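Local coordinates for protein serine protease (Arthrobacter nicotinovorans, PDB 3WY8) that probably cleaves peptide bonds as a secreted, trypsin-like serine protease, the chain here being its protease domain, at residues Q104-A107 against D108-S112; G65-P68 against Y69-T73. One frame throughout, in Å; residues are numbered along the deposited sequence.

Contact 1: residues Q104-A107 against D108-S112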
loop_
_atom_site.group_PDB
_atom_site.type_symbol
_atom_site.label_atom_id
_atom_site.label_comp_id
_atom_site.label_asym_id
_atom_site.label_seq_id
_atom_site.Cartn_x
_atom_site.Cartn_y
_atom_site.Cartn_z
ATOM N N GLN A 104 -17.238 13.454 -7.223
ATOM C CA GLN A 104 -16.244 13.883 -6.241
ATOM C C GLN A 104 -14.906 13.173 -6.420
ATOM O O GLN A 104 -14.869 11.998 -6.779
ATOM C CB GLN A 104 -16.750 13.621 -4.823
ATOM C CG GLN A 104 -17.900 14.508 -4.364
ATOM C CD GLN A 104 -18.266 14.257 -2.914
ATOM O OE1 GLN A 104 -18.870 13.235 -2.578
ATOM N NE2 GLN A 104 -17.901 15.191 -2.044
ATOM N N LYS A 105 -13.816 13.892 -6.157
ATOM C CA LYS A 105 -12.467 13.317 -6.167
ATOM C C LYS A 105 -12.129 12.717 -4.798
ATOM O O LYS A 105 -12.497 13.272 -3.763
ATOM C CB LYS A 105 -11.431 14.377 -6.567
ATOM C CG LYS A 105 -11.465 14.740 -8.063
ATOM C CD LYS A 105 -10.762 16.061 -8.362
ATOM C CE LYS A 105 -11.722 17.244 -8.271
ATOM N NZ LYS A 105 -11.094 18.528 -8.708
ATOM N N LEU A 106 -11.428 11.585 -4.802
ATOM C CA LEU A 106 -11.163 10.825 -3.574
ATOM C C LEU A 106 -10.613 11.663 -2.416
ATOM O O LEU A 106 -11.125 11.591 -1.293
ATOM C CB LEU A 106 -10.245 9.630 -3.865
ATOM C CG LEU A 106 -9.821 8.750 -2.681
ATOM C CD1 LEU A 106 -11.005 8.007 -2.069
ATOM C CD2 LEU A 106 -8.767 7.772 -3.121
ATOM N N ALA A 107 -9.575 12.451 -2.694
ATOM C CA ALA A 107 -8.905 13.239 -1.660
ATOM C C ALA A 107 -9.792 14.342 -1.085
ATOM O O ALA A 107 -9.596 14.770 0.054
ATOM C CB ALA A 107 -7.596 13.816 -2.191
ATOM N N ASP A 108 -10.772 14.792 -1.869
ATOM C CA ASP A 108 -11.741 15.773 -1.388
ATOM C C ASP A 108 -12.708 15.161 -0.377
ATOM O O ASP A 108 -13.251 15.872 0.474
ATOM C CB ASP A 108 -12.510 16.402 -2.552
ATOM C CG ASP A 108 -11.704 17.470 -3.285
ATOM O OD1 ASP A 108 -10.836 18.120 -2.658
ATOM O OD2 ASP A 108 -11.949 17.669 -4.493
ATOM N N VAL A 109 -12.902 13.846 -0.469
ATOM C CA VAL A 109 -13.800 13.117 0.429
ATOM C C VAL A 109 -13.069 12.588 1.667
ATOM O O VAL A 109 -13.567 12.728 2.786
ATOM C CB VAL A 109 -14.536 11.965 -0.308
ATOM C CG1 VAL A 109 -15.535 11.252 0.622
ATOM C CG2 VAL A 109 -15.249 12.493 -1.542
ATOM N N VAL A 110 -11.890 11.996 1.470
ATOM C CA VAL A 110 -11.197 11.306 2.573
ATOM C C VAL A 110 -9.841 11.898 2.979
ATOM O O VAL A 110 -9.186 11.389 3.891
ATOM C CB VAL A 110 -11.039 9.782 2.296
ATOM C CG1 VAL A 110 -12.386 9.144 2.011
ATOM C CG2 VAL A 110 -10.065 9.526 1.145
ATOM N N GLY A 111 -9.423 12.968 2.309
ATOM C CA GLY A 111 -8.108 13.548 2.561
ATOM C C GLY A 111 -7.016 12.680 1.960
ATOM O O GLY A 111 -7.297 11.760 1.191
ATOM N N SER A 112 -5.771 12.974 2.320
ATOM C CA SER A 112 -4.625 12.250 1.778
ATOM C C SER A 112 -3.381 12.431 2.640
ATOM O O SER A 112 -3.278 13.386 3.419
ATOM C CB SER A 112 -4.344 12.702 0.342
ATOM O OG SER A 112 -3.971 14.068 0.305
HETATM O O HOH W 1 -14.199 16.719 -5.521
#
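Leu106 and Val110, one helical turn apart, touch through CD1 and CG2 at 3.7 Å on the inner face of a short helix, residues 106-110, that lies against the six-stranded beta-barrel of this trypsin-like fold. The two side chains meet at a slant, and Val110 CG2 also sits 3.4 Å from Leu106 O. That carbonyl is gripped twice. Val110 N approaches almost head-on (C=O...N angle 165°) at 2.9 Å, whereas Val109 N comes from above the carbonyl plane. One turn is therefore closed by both an i to i+4 and an i to i+3 bond. Val109 carries CG1 anti to its nitrogen (chi1 -177°), which leaves CG2 beside that nitrogen, where it meets the Gln104 amide, 3.8 Å from CD. Ahead of the helix, Lys105 holds the N-cap position, and its carbonyl receives weak bonds from Asp108 N and Val109 N. The exit is marked by Gly111, whose positive phi (74°) ends the helical path while its N still bonds to Ala107 O.

On the outer side, Lys105 and Asp108 run alongside each other, pointing the same way, but Lys105 NZ stays 4.4 Å from Asp108 OD2, beyond a salt bridge; OD1 has its salt bridge with Lys35 instead. Leu106 is buried against Phe58, Pro60 and Trp72, so the inner face lies against strands 55-60 and 72-78. A water bridges the N-terminal turn, accepting from Lys105 N at 2.9 Å and donating to Asp108 OD2 at 2.6 Å.

Contact 2: residues G65-P68 against Y69-T73; sequences GAAP and YGKWT
Pro68 lies over one face of the Tyr69 ring, its CB on that face and its CG 3.7 Å from CD2, in an oblique apolar contact between adjacent residues. Tyr69 CG stands beside its own backbone nitrogen (chi1 -52°), which folds the ring back toward the proline. The backbone beneath is a type I beta turn from Ala67 to Gly70, with Pro68 and Tyr69 at its two central positions. It is closed by Gly70 N to Ala67 O at 3.0 Å; the N-H...O angle is 161°, but the donor stands well above the carbonyl plane. Gly70 leaves the turn with positive phi (83°), and beyond it Ala67 CB reaches Lys71 CG at 4.1 Å. A second bond ties the turn to the strand that follows: the indole NE1 of Trp72 gives its N-H to Tyr69 O at 2.9 Å, with the oxygen somewhat tilted out of the ring plane. This turn lies near the end of the loop between strands 55-60 and 72-78 of the barrel. Trp72 pairs through its backbone with Phe58, Ala67 rests on Val59, and Tyr69 packs on Val109 and Val110 of helix 106-110.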
loop_
_atom_site.group_PDB
_atom_site.type_symbol
_atom_site.label_atom_id
_atom_site.label_comp_id
_atom_site.label_asym_id
_atom_site.label_seq_id
_atom_site.Cartn_x
_atom_site.Cartn_y
_atom_site.Cartn_z
ATOM N N GLY A 65 -17.271 -4.845 6.167
ATOM C CA GLY A 65 -18.107 -4.765 4.974
ATOM C C GLY A 65 -18.642 -3.381 4.664
ATOM O O GLY A 65 -19.126 -3.139 3.557
ATOM N N ALA A 66 -18.564 -2.474 5.636
ATOM C CA ALA A 66 -19.075 -1.117 5.456
ATOM C C ALA A 66 -18.130 -0.278 4.610
ATOM O O ALA A 66 -16.901 -0.360 4.758
ATOM C CB ALA A 66 -19.320 -0.445 6.790
ATOM N N ALA A 67 -18.721 0.518 3.724
ATOM C CA ALA A 67 -17.993 1.480 2.901
ATOM C C ALA A 67 -18.510 2.899 3.183
ATOM O O ALA A 67 -19.284 3.448 2.391
ATOM C CB ALA A 67 -18.144 1.128 1.419
ATOM N N PRO A 68 -18.074 3.508 4.304
ATOM C CA PRO A 68 -18.667 4.786 4.740
ATOM C C PRO A 68 -18.462 5.942 3.760
ATOM O O PRO A 68 -19.247 6.900 3.767
ATOM C CB PRO A 68 -17.960 5.077 6.068
ATOM C CG PRO A 68 -16.699 4.286 6.020
ATOM C CD PRO A 68 -16.989 3.067 5.204
ATOM N N TYR A 69 -17.428 5.845 2.924
ATOM C CA TYR A 69 -17.137 6.866 1.915
ATOM C C TYR A 69 -17.241 6.308 0.492
ATOM O O TYR A 69 -16.695 6.876 -0.454
ATOM C CB TYR A 69 -15.767 7.510 2.185
ATOM C CG TYR A 69 -15.626 8.015 3.605
ATOM C CD1 TYR A 69 -16.175 9.241 3.988
ATOM C CD2 TYR A 69 -14.972 7.257 4.573
ATOM C CE1 TYR A 69 -16.061 9.703 5.293
ATOM C CE2 TYR A 69 -14.854 7.709 5.880
ATOM C CZ TYR A 69 -15.401 8.933 6.233
ATOM O OH TYR A 69 -15.284 9.384 7.525
ATOM N N GLY A 70 -17.965 5.196 0.355
ATOM C CA GLY A 70 -18.206 4.560 -0.937
ATOM C C GLY A 70 -17.090 3.653 -1.424
ATOM O O GLY A 70 -16.045 3.516 -0.771
ATOM N N LYS A 71 -17.331 3.022 -2.571
ATOM C CA LYS A 71 -16.360 2.147 -3.218
ATOM C C LYS A 71 -15.826 2.867 -4.447
ATOM O O LYS A 71 -16.603 3.335 -5.284
ATOM C CB LYS A 71 -17.010 0.821 -3.632
ATOM C CG LYS A 71 -17.552 -0.023 -2.478
ATOM C CD LYS A 71 -18.387 -1.206 -2.991
ATOM C CE LYS A 71 -19.714 -0.744 -3.600
ATOM N NZ LYS A 71 -20.570 -1.871 -4.084
ATOM N N TRP A 72 -14.503 2.948 -4.548
ATOM C CA TRP A 72 -13.846 3.724 -5.592
ATOM C C TRP A 72 -13.192 2.802 -6.608
ATOM O O TRP A 72 -12.516 1.845 -6.235
ATOM C CB TRP A 72 -12.822 4.682 -4.967
ATOM C CG TRP A 72 -13.463 5.698 -4.062
ATOM C CD1 TRP A 72 -13.968 5.487 -2.806
ATOM C CD2 TRP A 72 -13.693 7.081 -4.358
ATOM N NE1 TRP A 72 -14.490 6.657 -2.299
ATOM C CE2 TRP A 72 -14.335 7.649 -3.231
ATOM C CE3 TRP A 72 -13.411 7.897 -5.462
ATOM C CZ2 TRP A 72 -14.702 9.002 -3.179
ATOM C CZ3 TRP A 72 -13.780 9.242 -5.410
ATOM C CH2 TRP A 72 -14.418 9.776 -4.274
ATOM N N THR A 73 -13.404 3.089 -7.891
ATOM C CA THR A 73 -12.890 2.254 -8.978
ATOM C C THR A 73 -11.681 2.913 -9.649
ATOM O O THR A 73 -11.677 4.122 -9.876
ATOM C CB THR A 73 -13.992 1.976 -10.029
ATOM O OG1 THR A 73 -15.124 1.383 -9.379
ATOM C CG2 THR A 73 -13.491 1.029 -11.128
#

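The two contacts lie in series along the chain, their centres about 12 Å apart, and join through two aromatic residues of 69-73. The Trp72 indole meets the approach to helix 106-110 and its first residue: its CZ3 is 3.3 Å from Gln104 O and 3.4 Å from Leu106 N, so contact 1 begins on the ring whose NE1 is bonded within contact 2. Further along the helix, Val110 CG1 meets Tyr69 CB at 3.8 Å. Each contact centre is about 17 Å from the chain centre, on the same side of it, which, against a radius of gyration of 15 Å, puts both toward the outside of the chain. Neither includes His43, Asp92 or Ser171, whose arrangement is consistent with the catalytic triad.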